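Local structure of annexin A8 (Homo sapiens, 1W3W) at residues Glu101-Asp104 against Ala105-Leu109; Gly81-Glu84 against Arg85-Ala89; Ile131-Ala134 against Tyr135-Tyr139; Ser239-Glu242 against Ala243-Val247; Tyr154-Arg157 against Ile158-Leu162. The protein acts as an anticoagulant that indirectly inhibits the thromboplastin-specific complex of blood coagulation, and belongs to the annexins, which bind phospholipid in a calcium-dependent way. One frame throughout, in Å; residues are numbered along the deposited sequence.

Contact 1 (Glu101-Asp104 against Ala105-Leu109); sequences ELHD and AMKGL
Glu101 offers its carbonyl oxygen to Ala105 N at 3.0 Å along helix 96-107, while its carboxylate turns away to a salt bridge with Arg278. Leu102 O keeps a weak bond to Met106 N and is also touched by Met106 CE, 3.4 Å from it. His103 O takes two donors: Met106 N from above the carbonyl plane at 3.1 Å, and Lys107 N, placed nearly on the line of the C=O at 2.9 Å though its N-H is bent away (131°). Such tightening suits the weakly bonded turn that leads into Gly108, where the Met-Lys-Gly-Leu sequence recalls the annexin loop whose Met266 and Gly268 bind calcium in the fourth repeat. The His103 ring meets Lys107 obliquely, CD2 lying 3.6 Å from CD of the lysine, and the two side chains cross at about a right angle. Lys107 CG sits between its backbone N and carbonyl carbon (chi1 83°), which lays the chain alongside Asp104; NZ reaches OD1 in a salt bridge of 3.2 Å, from above the carboxylate plane, and OD2 is bridged to Lys100. With an alanine here, both lysines would probably be left without their anionic mate, and the Lys107 chain freer to turn.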
loop_
_atom_site.group_PDB
_atom_site.type_symbol
_atom_site.label_atom_id
_atom_site.label_comp_id
_atom_site.label_asym_id
_atom_site.label_seq_id
_atom_site.Cartn_x
_atom_site.Cartn_y
_atom_site.Cartn_z
ATOM N N GLU A 101 -8.748 0.443 4.476
ATOM C CA GLU A 101 -8.663 0.048 3.077
ATOM C C GLU A 101 -8.986 -1.440 2.874
ATOM O O GLU A 101 -9.673 -1.800 1.922
ATOM C CB GLU A 101 -7.282 0.379 2.508
ATOM C CG GLU A 101 -7.045 1.867 2.351
ATOM C CD GLU A 101 -7.894 2.483 1.258
ATOM O OE1 GLU A 101 -8.618 3.446 1.551
ATOM O OE2 GLU A 101 -7.834 2.015 0.106
ATOM N N LEU A 102 -8.484 -2.293 3.755
ATOM C CA LEU A 102 -8.726 -3.731 3.647
ATOM C C LEU A 102 -10.216 -4.057 3.885
ATOM O O LEU A 102 -10.812 -4.867 3.171
ATOM C CB LEU A 102 -7.853 -4.504 4.642
ATOM C CG LEU A 102 -6.352 -4.544 4.333
ATOM C CD1 LEU A 102 -5.555 -4.998 5.548
ATOM C CD2 LEU A 102 -6.053 -5.442 3.138
ATOM N N HIS A 103 -10.803 -3.408 4.884
ATOM C CA HIS A 103 -12.239 -3.556 5.178
ATOM C C HIS A 103 -13.078 -3.133 3.983
ATOM O O HIS A 103 -13.982 -3.863 3.577
ATOM C CB HIS A 103 -12.624 -2.716 6.392
ATOM C CG HIS A 103 -14.041 -2.912 6.858
ATOM N ND1 HIS A 103 -14.419 -3.953 7.682
ATOM C CD2 HIS A 103 -15.158 -2.176 6.648
ATOM C CE1 HIS A 103 -15.709 -3.848 7.958
ATOM N NE2 HIS A 103 -16.181 -2.780 7.341
ATOM N N ASP A 104 -12.773 -1.958 3.427
ATOM C CA ASP A 104 -13.470 -1.455 2.257
ATOM C C ASP A 104 -13.336 -2.406 1.072
ATOM O O ASP A 104 -14.264 -2.534 0.281
ATOM C CB ASP A 104 -12.952 -0.084 1.824
ATOM C CG ASP A 104 -13.367 1.035 2.749
ATOM O OD1 ASP A 104 -14.153 0.810 3.704
ATOM O OD2 ASP A 104 -12.905 2.183 2.605
ATOM N N ALA A 105 -12.186 -3.063 0.943
ATOM C CA ALA A 105 -11.960 -3.985 -0.165
ATOM C C ALA A 105 -12.892 -5.189 -0.118
ATOM O O ALA A 105 -13.173 -5.779 -1.156
ATOM C CB ALA A 105 -10.518 -4.459 -0.195
ATOM N N MET A 106 -13.338 -5.567 1.084
ATOM C CA MET A 106 -14.175 -6.746 1.282
ATOM C C MET A 106 -15.656 -6.469 1.607
ATOM O O MET A 106 -16.472 -7.347 1.397
ATOM C CB MET A 106 -13.590 -7.618 2.387
ATOM C CG MET A 106 -12.332 -8.349 1.977
ATOM S SD MET A 106 -11.676 -9.339 3.286
ATOM C CE MET A 106 -10.890 -8.088 4.266
ATOM N N LYS A 107 -16.011 -5.270 2.065
ATOM C CA LYS A 107 -17.375 -5.008 2.572
ATOM C C LYS A 107 -18.412 -4.699 1.487
ATOM O O LYS A 107 -19.617 -4.669 1.753
ATOM C CB LYS A 107 -17.361 -3.836 3.553
ATOM C CG LYS A 107 -17.416 -2.450 2.879
ATOM C CD LYS A 107 -17.303 -1.332 3.919
ATOM C CE LYS A 107 -18.027 -0.050 3.489
ATOM N NZ LYS A 107 -17.156 0.860 2.682
ATOM N N GLY A 108 -17.937 -4.413 0.283
ATOM C CA GLY A 108 -18.803 -3.986 -0.788
ATOM C C GLY A 108 -19.234 -5.132 -1.670
ATOM O O GLY A 108 -19.197 -6.297 -1.290
ATOM N N LEU A 109 -19.624 -4.765 -2.875
ATOM C CA LEU A 109 -20.024 -5.686 -3.902
ATOM C C LEU A 109 -18.763 -6.058 -4.683
ATOM O O LEU A 109 -18.139 -5.201 -5.311
ATOM C CB LEU A 109 -21.056 -4.988 -4.798
ATOM C CG LEU A 109 -21.996 -5.835 -5.643
ATOM C CD1 LEU A 109 -22.861 -6.733 -4.781
ATOM C CD2 LEU A 109 -22.863 -4.918 -6.484
#

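Contact 2 (Gly81-Glu84 against Arg85-Ala89); sequences GKFE and RLIVA
Four successive amides, from Arg85 N to Gly81 O through to Val88 N to Glu84 O, close regular alpha-helical turns, the bond from Leu86 N to Lys82 O being 3.0 Å long. On the buried flank Ile87 CG1 lies over one face of the Phe83 ring, 3.9 Å from its centroid and displaced toward the rim, a CH-pi contact. The ring gets there because Phe83 CG stands anti to the backbone N (chi1 -177°), which swings it over the following turn, CE1 and CZ lying nearest the Ile87 branch. Glu84 runs beside Val88 and points the same way. Its chain bends at chi2, and OE1 comes to rest 3.6 Å from Val88 CG2, so a carboxylate oxygen is the nearest side-chain atom of Glu84 to the methyl. On the exposed flank the Arg85 guanidinium passes obliquely by the Lys82 chain, with NH2 4.5 Å from CG; Lys82 NZ itself is tied to Asp273 by a salt bridge. Leu86 packs on Ala318 and Leu319, whereas Phe83 and Ile87 face Ile45 and Leu48. Helix 81-91 thus lies between the other helices of the first repeat and those of the fourth, the seam characteristic of the annexin core.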
loop_
_atom_site.group_PDB
_atom_site.type_symbol
_atom_site.label_atom_id
_atom_site.label_comp_id
_atom_site.label_asym_id
_atom_site.label_seq_id
_atom_site.Cartn_x
_atom_site.Cartn_y
_atom_site.Cartn_z
ATOM N N GLY A 81 -16.386 14.034 -3.431
ATOM C CA GLY A 81 -15.640 13.472 -4.536
ATOM C C GLY A 81 -14.257 12.982 -4.161
ATOM O O GLY A 81 -14.005 12.613 -3.011
ATOM N N LYS A 82 -13.363 13.016 -5.147
ATOM C CA LYS A 82 -12.006 12.521 -4.990
ATOM C C LYS A 82 -11.254 13.349 -3.957
ATOM O O LYS A 82 -10.497 12.811 -3.182
ATOM C CB LYS A 82 -11.277 12.513 -6.336
ATOM C CG LYS A 82 -11.859 11.489 -7.323
ATOM C CD LYS A 82 -11.241 11.644 -8.716
ATOM C CE LYS A 82 -12.256 11.485 -9.849
ATOM N NZ LYS A 82 -11.867 10.361 -10.751
ATOM N N PHE A 83 -11.509 14.652 -3.932
ATOM C CA PHE A 83 -10.897 15.550 -2.977
ATOM C C PHE A 83 -11.219 15.113 -1.558
ATOM O O PHE A 83 -10.349 15.064 -0.722
ATOM C CB PHE A 83 -11.363 16.983 -3.211
ATOM C CG PHE A 83 -10.718 17.995 -2.304
ATOM C CD1 PHE A 83 -9.343 18.151 -2.280
ATOM C CD2 PHE A 83 -11.491 18.808 -1.492
ATOM C CE1 PHE A 83 -8.761 19.083 -1.460
ATOM C CE2 PHE A 83 -10.899 19.752 -0.666
ATOM C CZ PHE A 83 -9.537 19.885 -0.649
ATOM N N GLU A 84 -12.472 14.790 -1.292
ATOM C CA GLU A 84 -12.864 14.246 0.008
ATOM C C GLU A 84 -12.158 12.928 0.345
ATOM O O GLU A 84 -11.729 12.724 1.481
ATOM C CB GLU A 84 -14.378 14.034 0.069
ATOM C CG GLU A 84 -14.873 13.573 1.432
ATOM C CD GLU A 84 -15.140 12.083 1.533
ATOM O OE1 GLU A 84 -15.517 11.649 2.635
ATOM O OE2 GLU A 84 -14.979 11.338 0.542
ATOM N N ARG A 85 -12.041 12.028 -0.617
ATOM C CA ARG A 85 -11.431 10.730 -0.336
ATOM C C ARG A 85 -9.975 10.906 0.086
ATOM O O ARG A 85 -9.507 10.234 0.989
ATOM C CB ARG A 85 -11.486 9.811 -1.547
ATOM C CG ARG A 85 -12.796 9.043 -1.705
ATOM C CD ARG A 85 -12.617 7.694 -2.433
ATOM N NE ARG A 85 -12.602 7.852 -3.881
ATOM C CZ ARG A 85 -12.137 6.950 -4.755
ATOM N NH1 ARG A 85 -11.612 5.791 -4.355
ATOM N NH2 ARG A 85 -12.189 7.225 -6.047
ATOM N N LEU A 86 -9.267 11.799 -0.598
ATOM C CA LEU A 86 -7.862 12.064 -0.307
ATOM C C LEU A 86 -7.666 12.723 1.045
ATOM O O LEU A 86 -6.797 12.316 1.818
ATOM C CB LEU A 86 -7.246 12.937 -1.399
ATOM C CG LEU A 86 -5.810 13.399 -1.151
ATOM C CD1 LEU A 86 -4.817 12.217 -1.091
ATOM C CD2 LEU A 86 -5.425 14.357 -2.228
ATOM N N ILE A 87 -8.452 13.759 1.321
ATOM C CA ILE A 87 -8.309 14.510 2.560
ATOM C C ILE A 87 -8.638 13.612 3.743
ATOM O O ILE A 87 -7.950 13.652 4.754
ATOM C CB ILE A 87 -9.203 15.786 2.546
ATOM C CG1 ILE A 87 -8.714 16.782 1.485
ATOM C CG2 ILE A 87 -9.227 16.458 3.887
ATOM C CD1 ILE A 87 -7.351 17.391 1.754
ATOM N N VAL A 88 -9.669 12.779 3.613
ATOM C CA VAL A 88 -10.069 11.911 4.722
ATOM C C VAL A 88 -9.007 10.842 4.946
ATOM O O VAL A 88 -8.708 10.492 6.083
ATOM C CB VAL A 88 -11.455 11.254 4.465
ATOM C CG1 VAL A 88 -11.693 10.095 5.402
ATOM C CG2 VAL A 88 -12.554 12.290 4.640
ATOM N N ALA A 89 -8.429 10.334 3.854
ATOM C CA ALA A 89 -7.330 9.377 3.928
ATOM C C ALA A 89 -6.151 9.929 4.744
ATOM O O ALA A 89 -5.572 9.216 5.549
ATOM C CB ALA A 89 -6.861 8.975 2.534
#

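Contact 3 (Ile131-Ala134 against Tyr135-Tyr139); sequences IMKA and YEEDY
Lys133 and Glu137 lie side by side one turn apart, pointing the same way, on the last turns of helix 125-139 in the second annexin repeat, one of the four helical repeats that make up the annexin core. The touch is made by the lysine's carbons, not its charge: Glu137 OE2 is 3.3 Å from Lys133 CG and 3.7 Å from CD. The ammonium stays farther off, with NZ 4.9 Å from OE2, too far for a salt bridge, though the opposite charges probably still attract. Glu137 CG, placed opposite its own carbonyl carbon (chi1 -81°), leans back over the preceding turn to within 3.4 Å of Lys133 O, and the chain runs on extended from there to the carboxylate.

Beneath these side chains the backbone is regular, with Tyr135 N bonded to Ile131 O at 2.9 Å and Asp138 N to Ala134 O at 3.0 Å. Fixed points beyond the two segments hold the rest. Tyr135 OH is hydrogen-bonded to Asp146, its side chain packing on Leu143, with the hydroxyl end near Met106 CE, while Asp138 OD1 forms a salt bridge with Arg96. Ile131 packs on Leu102 of helix 96-107. The two tyrosines meet as well: CD2 of Tyr139 stands over one face of the Tyr135 ring, toward its rim. The Tyr139 ring is itself held between two neighbours, His103 stacking on one side and, on the opposite face, Asp138 CB sitting 3.7 Å above the ring plane, over its centre.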
loop_
_atom_site.group_PDB
_atom_site.type_symbol
_atom_site.label_atom_id
_atom_site.label_comp_id
_atom_site.label_asym_id
_atom_site.label_seq_id
_atom_site.Cartn_x
_atom_site.Cartn_y
_atom_site.Cartn_z
ATOM N N ILE A 131 -1.553 -3.586 11.759
ATOM C CA ILE A 131 -2.741 -3.488 10.918
ATOM C C ILE A 131 -3.815 -4.487 11.393
ATOM O O ILE A 131 -4.993 -4.154 11.467
ATOM C CB ILE A 131 -2.359 -3.702 9.439
ATOM C CG1 ILE A 131 -1.594 -2.476 8.929
ATOM C CG2 ILE A 131 -3.597 -3.940 8.599
ATOM C CD1 ILE A 131 -0.817 -2.692 7.648
ATOM N N MET A 132 -3.390 -5.697 11.735
ATOM C CA MET A 132 -4.302 -6.723 12.249
ATOM C C MET A 132 -4.988 -6.308 13.540
ATOM O O MET A 132 -6.174 -6.550 13.721
ATOM C CB MET A 132 -3.540 -8.024 12.478
ATOM C CG MET A 132 -3.351 -8.803 11.209
ATOM S SD MET A 132 -2.397 -10.295 11.481
ATOM C CE MET A 132 -3.432 -11.462 10.923
ATOM N N LYS A 133 -4.237 -5.676 14.432
ATOM C CA LYS A 133 -4.785 -5.195 15.692
ATOM C C LYS A 133 -5.784 -4.079 15.447
ATOM O O LYS A 133 -6.861 -4.062 16.040
ATOM C CB LYS A 133 -3.657 -4.708 16.610
ATOM C CG LYS A 133 -4.143 -3.998 17.872
ATOM C CD LYS A 133 -3.196 -4.224 19.066
ATOM C CE LYS A 133 -1.897 -3.427 18.936
ATOM N NZ LYS A 133 -1.443 -2.888 20.266
ATOM N N ALA A 134 -5.435 -3.147 14.562
ATOM C CA ALA A 134 -6.315 -2.035 14.225
ATOM C C ALA A 134 -7.615 -2.531 13.596
ATOM O O ALA A 134 -8.687 -2.012 13.906
ATOM C CB ALA A 134 -5.609 -1.056 13.271
ATOM N N TYR A 135 -7.512 -3.521 12.713
ATOM C CA TYR A 135 -8.672 -4.078 12.016
ATOM C C TYR A 135 -9.676 -4.712 12.995
ATOM O O TYR A 135 -10.879 -4.530 12.848
ATOM C CB TYR A 135 -8.220 -5.106 10.986
ATOM C CG TYR A 135 -9.306 -5.635 10.080
ATOM C CD1 TYR A 135 -10.161 -6.657 10.503
ATOM C CD2 TYR A 135 -9.463 -5.144 8.789
ATOM C CE1 TYR A 135 -11.160 -7.152 9.672
ATOM C CE2 TYR A 135 -10.442 -5.635 7.948
ATOM C CZ TYR A 135 -11.290 -6.642 8.397
ATOM O OH TYR A 135 -12.253 -7.130 7.565
ATOM N N GLU A 136 -9.179 -5.452 13.979
ATOM C CA GLU A 136 -10.060 -6.067 14.970
ATOM C C GLU A 136 -10.692 -5.030 15.897
ATOM O O GLU A 136 -11.871 -5.149 16.236
ATOM C CB GLU A 136 -9.333 -7.142 15.779
ATOM C CG GLU A 136 -10.238 -8.319 16.118
ATOM C CD GLU A 136 -9.714 -9.144 17.269
ATOM O OE1 GLU A 136 -8.530 -9.550 17.211
ATOM O OE2 GLU A 136 -10.488 -9.379 18.231
ATOM N N GLU A 137 -9.920 -4.009 16.270
ATOM C CA GLU A 137 -10.399 -2.922 17.129
ATOM C C GLU A 137 -11.514 -2.107 16.476
ATOM O O GLU A 137 -12.479 -1.735 17.134
ATOM C CB GLU A 137 -9.247 -1.983 17.532
ATOM C CG GLU A 137 -8.396 -2.484 18.693
ATOM C CD GLU A 137 -7.110 -1.678 18.897
ATOM O OE1 GLU A 137 -6.984 -0.576 18.308
ATOM O OE2 GLU A 137 -6.214 -2.152 19.655
ATOM N N ASP A 138 -11.393 -1.849 15.177
ATOM C CA ASP A 138 -12.310 -0.953 14.491
ATOM C C ASP A 138 -13.512 -1.682 13.910
ATOM O O ASP A 138 -14.575 -1.088 13.787
ATOM C CB ASP A 138 -11.595 -0.196 13.367
ATOM C CG ASP A 138 -10.661 0.872 13.890
ATOM O OD1 ASP A 138 -9.804 1.329 13.112
ATOM O OD2 ASP A 138 -10.701 1.304 15.066
ATOM N N TYR A 139 -13.343 -2.951 13.541
ATOM C CA TYR A 139 -14.379 -3.677 12.788
ATOM C C TYR A 139 -14.894 -4.942 13.474
ATOM O O TYR A 139 -15.814 -5.584 12.965
ATOM C CB TYR A 139 -13.888 -3.982 11.362
ATOM C CG TYR A 139 -13.393 -2.732 10.694
ATOM C CD1 TYR A 139 -14.266 -1.688 10.418
ATOM C CD2 TYR A 139 -12.044 -2.556 10.404
ATOM C CE1 TYR A 139 -13.821 -0.505 9.851
ATOM C CE2 TYR A 139 -11.588 -1.382 9.830
ATOM C CZ TYR A 139 -12.483 -0.361 9.561
ATOM O OH TYR A 139 -12.047 0.802 9.010
#

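Contact 4 (Ser239-Glu242 against Ala243-Val247); sequences SLEE and AMLTV
Hydrogen bonds come first, for Glu242 O is gripped twice by Thr246. The amide Thr246 N reaches it at 3.0 Å and the hydroxyl Thr246 OG1 donates to it at 2.7 Å, the two arriving from opposite faces of the carbonyl plane. The threonine's first torsion makes this possible: at chi1 -66° OG1 lies opposite the carbonyl carbon and is folded back toward the preceding turn, where a buried hydroxyl finds its acceptor within its own helix. The neighbouring backbone bonds are straighter; that from Leu245 N to Glu241 O measures 2.9 Å with an N-H...O angle of 173°.

Apolar contacts follow. The extended Met244 chain brings its terminal CE to 4.0 Å from Leu240 CD1, the two side chains slanting across each other, and Met244 continues onto Phe201, Ile202 and Leu205.

The third kind is mixed. Glu241 and Leu245 run alongside each other, so that Leu245 CD1 touches both the aliphatic CG of Glu241, at 3.8 Å, and its carboxylate atom OE2.

On another flank Ala243 and Thr246 face Ile117, and Ser239 OG is hydrogen-bonded to Glu113. Helix 238-252 thereby joins its own third repeat to helices 113-122 and 153-163 of the second, the close pairing of these two repeats seen in the annexin fold.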
loop_
_atom_site.group_PDB
_atom_site.type_symbol
_atom_site.label_atom_id
_atom_site.label_comp_id
_atom_site.label_asym_id
_atom_site.label_seq_id
_atom_site.Cartn_x
_atom_site.Cartn_y
_atom_site.Cartn_z
ATOM N N SER A 239 -5.317 -13.628 -10.242
ATOM C CA SER A 239 -4.960 -13.055 -8.953
ATOM C C SER A 239 -3.761 -13.737 -8.308
ATOM O O SER A 239 -2.945 -13.068 -7.687
ATOM C CB SER A 239 -6.156 -13.099 -8.007
ATOM O OG SER A 239 -7.013 -12.015 -8.308
ATOM N N LEU A 240 -3.665 -15.060 -8.441
ATOM C CA LEU A 240 -2.525 -15.791 -7.893
ATOM C C LEU A 240 -1.210 -15.295 -8.518
ATOM O O LEU A 240 -0.240 -15.068 -7.812
ATOM C CB LEU A 240 -2.679 -17.311 -8.078
ATOM C CG LEU A 240 -1.553 -18.156 -7.452
ATOM C CD1 LEU A 240 -1.544 -17.997 -5.933
ATOM C CD2 LEU A 240 -1.668 -19.630 -7.832
ATOM N N GLU A 241 -1.205 -15.105 -9.834
ATOM C CA GLU A 241 -0.056 -14.543 -10.547
ATOM C C GLU A 241 0.327 -13.157 -10.015
ATOM O O GLU A 241 1.506 -12.894 -9.731
ATOM C CB GLU A 241 -0.338 -14.455 -12.059
ATOM C CG GLU A 241 0.854 -13.966 -12.892
ATOM C CD GLU A 241 0.509 -13.615 -14.335
ATOM O OE1 GLU A 241 -0.619 -13.906 -14.777
ATOM O OE2 GLU A 241 1.368 -13.029 -15.035
ATOM N N GLU A 242 -0.672 -12.283 -9.886
ATOM C CA GLU A 242 -0.477 -10.928 -9.361
ATOM C C GLU A 242 0.171 -10.971 -7.985
ATOM O O GLU A 242 1.128 -10.239 -7.722
ATOM C CB GLU A 242 -1.817 -10.171 -9.289
ATOM C CG GLU A 242 -1.705 -8.667 -9.017
ATOM C CD GLU A 242 -3.065 -7.957 -9.011
ATOM O OE1 GLU A 242 -3.191 -6.857 -8.416
ATOM O OE2 GLU A 242 -4.024 -8.505 -9.593
ATOM N N ALA A 243 -0.330 -11.851 -7.130
ATOM C CA ALA A 243 0.143 -11.985 -5.760
ATOM C C ALA A 243 1.593 -12.457 -5.706
ATOM O O ALA A 243 2.397 -11.881 -4.970
ATOM C CB ALA A 243 -0.749 -12.947 -4.979
ATOM N N MET A 244 1.924 -13.489 -6.488
ATOM C CA MET A 244 3.303 -13.998 -6.560
ATOM C C MET A 244 4.292 -12.979 -7.099
ATOM O O MET A 244 5.340 -12.762 -6.497
ATOM C CB MET A 244 3.381 -15.288 -7.387
ATOM C CG MET A 244 2.879 -16.479 -6.620
ATOM S SD MET A 244 2.975 -18.049 -7.491
ATOM C CE MET A 244 2.315 -19.017 -6.233
ATOM N N LEU A 245 3.962 -12.355 -8.224
ATOM C CA LEU A 245 4.804 -11.313 -8.793
ATOM C C LEU A 245 4.994 -10.134 -7.829
ATOM O O LEU A 245 6.045 -9.515 -7.814
ATOM C CB LEU A 245 4.240 -10.812 -10.128
ATOM C CG LEU A 245 4.337 -11.767 -11.328
ATOM C CD1 LEU A 245 3.486 -11.254 -12.491
ATOM C CD2 LEU A 245 5.784 -11.959 -11.768
ATOM N N THR A 246 3.969 -9.825 -7.038
ATOM C CA THR A 246 4.039 -8.724 -6.080
ATOM C C THR A 246 5.037 -9.068 -4.985
ATOM O O THR A 246 5.872 -8.243 -4.627
ATOM C CB THR A 246 2.664 -8.439 -5.475
ATOM O OG1 THR A 246 1.795 -7.963 -6.497
ATOM C CG2 THR A 246 2.736 -7.303 -4.507
ATOM N N VAL A 247 4.976 -10.294 -4.478
ATOM C CA VAL A 247 5.958 -10.741 -3.486
ATOM C C VAL A 247 7.366 -10.631 -4.052
ATOM O O VAL A 247 8.262 -10.104 -3.390
ATOM C CB VAL A 247 5.668 -12.174 -2.984
ATOM C CG1 VAL A 247 6.793 -12.677 -2.059
ATOM C CG2 VAL A 247 4.377 -12.192 -2.251
#

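Contact 5 (Tyr154-Arg157 against Ile158-Leu162); sequences YLER and ILVCL
Tyr154 O accepts Ile158 N at 3.0 Å, as short as any bond between 154-157 and 158-162, on the regular alpha-helix 153-163 of the second annexin repeat. The next carbonyl, Leu155 O, takes Leu159 N nearly head-on and is flanked by carbon as well: Ile158 CG2, lodged between its own backbone N and carbonyl carbon, stands 3.2 Å away.

Leu155 and Leu159 form the apolar pair one turn apart. Their side chains cross obliquely, and the closest approach is Leu159 CD1 to Leu155 CG at 3.8 Å. Both reach helix 113-122, Leu155 at Ile117 and Leu159 at Ile116 and Leu120, and Leu159 also covers Ile147. Cutting Leu159 back to an alanine would probably open a gap among these neighbours and take from Leu155 its closest apolar partner on this helix.

Ile158 turns instead toward Ile202 and Ala243 of the third repeat. Cys161 goes further and joins that repeat covalently through its disulfide with Cys206. Glu156 bends at chi2 (-86°), turning its carboxylate forward along the helix until OE2 comes to 3.2 Å from Val160 CG2, a methyl that also lies 3.5 Å from Glu156 O.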
loop_
_atom_site.group_PDB
_atom_site.type_symbol
_atom_site.label_atom_id
_atom_site.label_comp_id
_atom_site.label_asym_id
_atom_site.label_seq_id
_atom_site.Cartn_x
_atom_site.Cartn_y
_atom_site.Cartn_z
ATOM N N TYR A 154 -6.025 -20.921 -4.175
ATOM C CA TYR A 154 -4.626 -20.702 -3.854
ATOM C C TYR A 154 -4.378 -19.245 -3.448
ATOM O O TYR A 154 -3.474 -18.978 -2.678
ATOM C CB TYR A 154 -3.740 -21.125 -5.031
ATOM C CG TYR A 154 -3.682 -22.629 -5.193
ATOM C CD1 TYR A 154 -3.319 -23.443 -4.121
ATOM C CD2 TYR A 154 -4.021 -23.241 -6.396
ATOM C CE1 TYR A 154 -3.279 -24.827 -4.241
ATOM C CE2 TYR A 154 -3.982 -24.634 -6.532
ATOM C CZ TYR A 154 -3.609 -25.419 -5.445
ATOM O OH TYR A 154 -3.556 -26.795 -5.542
ATOM N N LEU A 155 -5.194 -18.321 -3.951
ATOM C CA LEU A 155 -5.095 -16.918 -3.554
ATOM C C LEU A 155 -5.298 -16.814 -2.052
ATOM O O LEU A 155 -4.513 -16.177 -1.373
ATOM C CB LEU A 155 -6.131 -16.055 -4.264
ATOM C CG LEU A 155 -6.094 -14.586 -3.822
ATOM C CD1 LEU A 155 -4.830 -13.918 -4.329
ATOM C CD2 LEU A 155 -7.320 -13.851 -4.295
ATOM N N GLU A 156 -6.352 -17.463 -1.555
ATOM C CA GLU A 156 -6.638 -17.532 -0.126
ATOM C C GLU A 156 -5.468 -18.056 0.690
ATOM O O GLU A 156 -5.169 -17.527 1.764
ATOM C CB GLU A 156 -7.851 -18.426 0.128
ATOM C CG GLU A 156 -8.395 -18.352 1.544
ATOM C CD GLU A 156 -7.711 -19.288 2.519
ATOM O OE1 GLU A 156 -7.141 -20.318 2.112
ATOM O OE2 GLU A 156 -7.739 -18.992 3.721
ATOM N N ARG A 157 -4.828 -19.106 0.184
ATOM C CA ARG A 157 -3.697 -19.720 0.852
ATOM C C ARG A 157 -2.498 -18.775 0.966
ATOM O O ARG A 157 -1.907 -18.673 2.029
ATOM C CB ARG A 157 -3.282 -21.006 0.125
ATOM C CG ARG A 157 -4.374 -22.103 0.138
ATOM C CD ARG A 157 -4.392 -22.957 1.401
ATOM N NE ARG A 157 -4.243 -24.383 1.084
ATOM C CZ ARG A 157 -4.647 -25.397 1.855
ATOM N NH1 ARG A 157 -5.240 -25.184 3.032
ATOM N NH2 ARG A 157 -4.449 -26.646 1.441
ATOM N N ILE A 158 -2.123 -18.098 -0.122
ATOM C CA ILE A 158 -0.981 -17.178 -0.045
ATOM C C ILE A 158 -1.273 -15.958 0.845
ATOM O O ILE A 158 -0.405 -15.515 1.584
ATOM C CB ILE A 158 -0.455 -16.755 -1.446
ATOM C CG1 ILE A 158 0.916 -16.086 -1.303
ATOM C CG2 ILE A 158 -1.421 -15.835 -2.167
ATOM C CD1 ILE A 158 1.579 -15.808 -2.629
ATOM N N LEU A 159 -2.488 -15.430 0.789
ATOM C CA LEU A 159 -2.841 -14.259 1.583
ATOM C C LEU A 159 -2.817 -14.584 3.070
ATOM O O LEU A 159 -2.243 -13.842 3.868
ATOM C CB LEU A 159 -4.203 -13.709 1.165
ATOM C CG LEU A 159 -4.279 -13.152 -0.260
ATOM C CD1 LEU A 159 -5.668 -12.695 -0.573
ATOM C CD2 LEU A 159 -3.278 -12.020 -0.494
ATOM N N VAL A 160 -3.425 -15.707 3.440
ATOM C CA VAL A 160 -3.391 -16.171 4.818
ATOM C C VAL A 160 -1.957 -16.436 5.302
ATOM O O VAL A 160 -1.603 -16.109 6.435
ATOM C CB VAL A 160 -4.296 -17.432 4.986
ATOM C CG1 VAL A 160 -3.854 -18.290 6.159
ATOM C CG2 VAL A 160 -5.733 -16.990 5.159
ATOM N N CYS A 161 -1.134 -17.007 4.440
ATOM C CA CYS A 161 0.267 -17.253 4.769
ATOM C C CYS A 161 1.039 -15.957 5.020
ATOM O O CYS A 161 1.847 -15.897 5.937
ATOM C CB CYS A 161 0.939 -18.057 3.663
ATOM S SG CYS A 161 2.628 -18.560 4.074
ATOM N N LEU A 162 0.775 -14.916 4.234
ATOM C CA LEU A 162 1.459 -13.629 4.419
ATOM C C LEU A 162 1.155 -13.008 5.787
ATOM O O LEU A 162 1.986 -12.285 6.341
ATOM C CB LEU A 162 1.115 -12.653 3.286
ATOM C CG LEU A 162 1.734 -13.008 1.928
ATOM C CD1 LEU A 162 1.178 -12.132 0.822
ATOM C CD2 LEU A 162 3.233 -12.909 1.961
#

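The same one-turn spacing serves different surroundings in the five contacts. Contacts 4 and 5 lie with centres about 10 Å apart and meet across the seam of the second and third repeats, where Leu240 CD2 is 3.8 Å from Tyr154 CB; none of the touching residues of contact 4 is exposed. Contacts 1 and 3 touch within the second repeat, joined by the stack of His103 on Tyr139, and both carry charged pairs on an outer flank, a true salt bridge in contact 1 but carbon against carboxylate in contact 3. Contact 2 stands apart at the first-to-fourth seam, about 31 Å from contact 5 between centres, and sets an aliphatic isoleucine branch over a phenylalanine face.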